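Local coordinates for protein fanconi-associated nuclease 1 homolog (Pseudomonas aeruginosa, PDB 5Y7Q) that is a bacterial homolog of Fanconi-associated nuclease 1, a multidomain, DNA-binding protein with a VRR-NUC domain, at residues Q250-G255 against A287-K292. Numbering follows the deposited sequence.
With nucleotides of chain D.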
loop_
_atom_site.group_PDB
_atom_site.type_symbol
_atom_site.label_atom_id
_atom_site.label_comp_id
_atom_site.label_asym_id
_atom_site.label_seq_id
_atom_site.Cartn_x
_atom_site.Cartn_y
_atom_site.Cartn_z
ATOM N N GLN A 250 -4.783 -2.831 14.135
ATOM C CA GLN A 250 -4.647 -4.235 14.523
ATOM C C GLN A 250 -5.883 -4.735 15.272
ATOM O O GLN A 250 -6.530 -5.712 14.861
ATOM C CB GLN A 250 -3.398 -4.413 15.381
ATOM C CG GLN A 250 -2.110 -4.059 14.671
ATOM C CD GLN A 250 -1.473 -5.254 14.004
ATOM O OE1 GLN A 250 -0.888 -6.113 14.674
ATOM N NE2 GLN A 250 -1.581 -5.322 12.679
ATOM N N ARG A 251 -6.235 -4.063 16.374
ATOM C CA ARG A 251 -7.351 -4.541 17.188
ATOM C C ARG A 251 -8.657 -4.562 16.396
ATOM O O ARG A 251 -9.474 -5.475 16.565
ATOM C CB ARG A 251 -7.489 -3.689 18.449
ATOM C CG ARG A 251 -6.396 -3.909 19.492
ATOM C CD ARG A 251 -6.148 -2.648 20.320
ATOM N NE ARG A 251 -7.277 -2.297 21.189
ATOM C CZ ARG A 251 -7.440 -1.109 21.774
ATOM N NH1 ARG A 251 -6.550 -0.144 21.582
ATOM N NH2 ARG A 251 -8.496 -0.880 22.548
ATOM N N PHE A 252 -8.869 -3.571 15.519
ATOM C CA PHE A 252 -10.053 -3.589 14.659
ATOM C C PHE A 252 -10.060 -4.829 13.777
ATOM O O PHE A 252 -11.051 -5.570 13.728
ATOM C CB PHE A 252 -10.114 -2.320 13.807
ATOM C CG PHE A 252 -11.210 -2.332 12.767
ATOM C CD1 PHE A 252 -12.545 -2.423 13.144
ATOM C CD2 PHE A 252 -10.906 -2.239 11.412
ATOM C CE1 PHE A 252 -13.554 -2.433 12.189
ATOM C CE2 PHE A 252 -11.912 -2.244 10.452
ATOM C CZ PHE A 252 -13.234 -2.342 10.839
ATOM N N ASP A 253 -8.941 -5.082 13.092
ATOM C CA ASP A 253 -8.799 -6.271 12.260
ATOM C C ASP A 253 -8.971 -7.570 13.041
ATOM O O ASP A 253 -9.182 -8.619 12.422
ATOM C CB ASP A 253 -7.438 -6.256 11.559
ATOM C CG ASP A 253 -7.492 -5.581 10.206
ATOM O OD1 ASP A 253 -8.510 -5.771 9.513
ATOM O OD2 ASP A 253 -6.532 -4.868 9.834
ATOM N N LEU A 254 -8.881 -7.534 14.373
ATOM C CA LEU A 254 -9.166 -8.727 15.169
ATOM C C LEU A 254 -10.614 -8.825 15.650
ATOM O O LEU A 254 -10.938 -9.776 16.367
ATOM C CB LEU A 254 -8.238 -8.810 16.386
ATOM C CG LEU A 254 -6.778 -9.208 16.154
ATOM C CD1 LEU A 254 -6.144 -9.668 17.468
ATOM C CD2 LEU A 254 -6.648 -10.270 15.062
ATOM N N GLY A 255 -11.488 -7.888 15.284
ATOM C CA GLY A 255 -12.885 -7.979 15.674
ATOM C C GLY A 255 -13.285 -7.242 16.934
ATOM O O GLY A 255 -14.297 -7.602 17.551
ATOM N N ALA A 287 -15.995 3.631 9.553
ATOM C CA ALA A 287 -17.278 3.970 8.957
ATOM C C ALA A 287 -17.724 2.921 7.945
ATOM O O ALA A 287 -18.890 2.512 7.944
ATOM C CB ALA A 287 -17.192 5.342 8.305
ATOM N N GLN A 288 -16.818 2.482 7.064
ATOM C CA GLN A 288 -17.199 1.450 6.102
ATOM C C GLN A 288 -17.742 0.233 6.821
ATOM O O GLN A 288 -18.810 -0.289 6.472
ATOM C CB GLN A 288 -16.017 1.053 5.224
ATOM C CG GLN A 288 -15.729 2.035 4.115
ATOM C CD GLN A 288 -14.720 1.520 3.105
ATOM O OE1 GLN A 288 -13.830 0.743 3.442
ATOM N NE2 GLN A 288 -14.852 1.962 1.852
ATOM N N HIS A 289 -17.021 -0.222 7.844
ATOM C CA HIS A 289 -17.489 -1.345 8.638
ATOM C C HIS A 289 -18.894 -1.076 9.168
ATOM O O HIS A 289 -19.770 -1.944 9.107
ATOM C CB HIS A 289 -16.502 -1.611 9.771
ATOM C CG HIS A 289 -16.942 -2.682 10.719
ATOM N ND1 HIS A 289 -17.039 -4.007 10.352
ATOM C CD2 HIS A 289 -17.309 -2.622 12.022
ATOM C CE1 HIS A 289 -17.447 -4.718 11.389
ATOM N NE2 HIS A 289 -17.616 -3.902 12.416
ATOM N N CYS A 290 -19.137 0.143 9.657
ATOM C CA CYS A 290 -20.458 0.469 10.189
ATOM C C CYS A 290 -21.527 0.323 9.123
ATOM O O CYS A 290 -22.582 -0.282 9.358
ATOM C CB CYS A 290 -20.473 1.888 10.735
ATOM S SG CYS A 290 -19.664 2.037 12.288
ATOM N N GLU A 291 -21.271 0.894 7.945
ATOM C CA GLU A 291 -22.220 0.815 6.845
ATOM C C GLU A 291 -22.519 -0.635 6.504
ATOM O O GLU A 291 -23.666 -0.984 6.202
ATOM C CB GLU A 291 -21.657 1.564 5.637
ATOM C CG GLU A 291 -22.645 2.425 4.862
ATOM C CD GLU A 291 -22.000 3.109 3.655
ATOM O OE1 GLU A 291 -20.801 3.487 3.730
ATOM O OE2 GLU A 291 -22.698 3.250 2.625
ATOM N N LYS A 292 -21.507 -1.506 6.586
ATOM C CA LYS A 292 -21.747 -2.927 6.362
ATOM C C LYS A 292 -22.736 -3.481 7.379
ATOM O O LYS A 292 -23.669 -4.212 7.023
ATOM C CB LYS A 292 -20.429 -3.699 6.402
ATOM C CG LYS A 292 -19.602 -3.558 5.126
ATOM C CD LYS A 292 -18.889 -4.857 4.738
ATOM C CE LYS A 292 -19.803 -6.090 4.850
ATOM N NZ LYS A 292 -21.163 -5.947 4.214
ATOM P P DT D 4 -23.938 -4.207 1.459
ATOM O OP1 DT D 4 -24.677 -5.284 2.146
ATOM O OP2 DT D 4 -23.324 -3.113 2.245
ATOM O "O5'" DT D 4 -22.807 -4.885 0.581
ATOM C "C5'" DT D 4 -21.562 -5.100 1.148
ATOM C "C4'" DT D 4 -20.804 -6.131 0.369
ATOM O "O4'" DT D 4 -20.798 -5.735 -1.027
ATOM C "C3'" DT D 4 -19.334 -6.243 0.757
ATOM O "O3'" DT D 4 -18.829 -7.517 0.354
ATOM C "C2'" DT D 4 -18.747 -5.141 -0.100
ATOM C "C1'" DT D 4 -19.465 -5.468 -1.395
ATOM N N1 DT D 4 -19.442 -4.409 -2.405
ATOM C C2 DT D 4 -19.206 -4.779 -3.699
ATOM O O2 DT D 4 -19.022 -5.934 -4.032
ATOM N N3 DT D 4 -19.176 -3.759 -4.602
ATOM C C4 DT D 4 -19.375 -2.412 -4.342
ATOM O O4 DT D 4 -19.338 -1.561 -5.235
ATOM C C5 DT D 4 -19.618 -2.093 -2.949
ATOM C C6 DT D 4 -19.640 -3.090 -2.047
#
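A T-shaped aromatic pair, Phe252 against His289, bridges the C-terminal ends of helices 236-253 and 273-292 in the helical part of this FAN1 homolog. The phenyl edge points at one face of the imidazole, with ring centroids 5.2 Å apart and planes at 79°. CE1 of Phe252 stands over that face toward its rim, 3.7 Å from His289 CG, while Phe252 CZ reaches the base of the histidine side chain, 3.5 Å from its CB. In Phe252 the ring lies anti to the backbone N (chi1 173°), which carries it toward the other helix; the nearest CA atoms of the two segments, Phe252 CA and His289 CA, are 9.8 Å apart. Leu258 and Leu261 of helix 258-264 also pack on the phenyl group, and Phe286 makes a second edge-to-face pair with it. Just beyond Phe252, helix 236-253 ends in a Schellman motif at Gly255, whose N bonds to Phe252 O at 2.8 Å. On the other helix, one turn past His289, the amine end of Lys292 packs beside the sugar of DT4 of chain D, and Lys292 also packs on a DNA phosphate. The interhelical contact, about 90 Å², rests on edge-to-face and van der Waals packing and leaves the imidazole nitrogens unengaged as donors or acceptors.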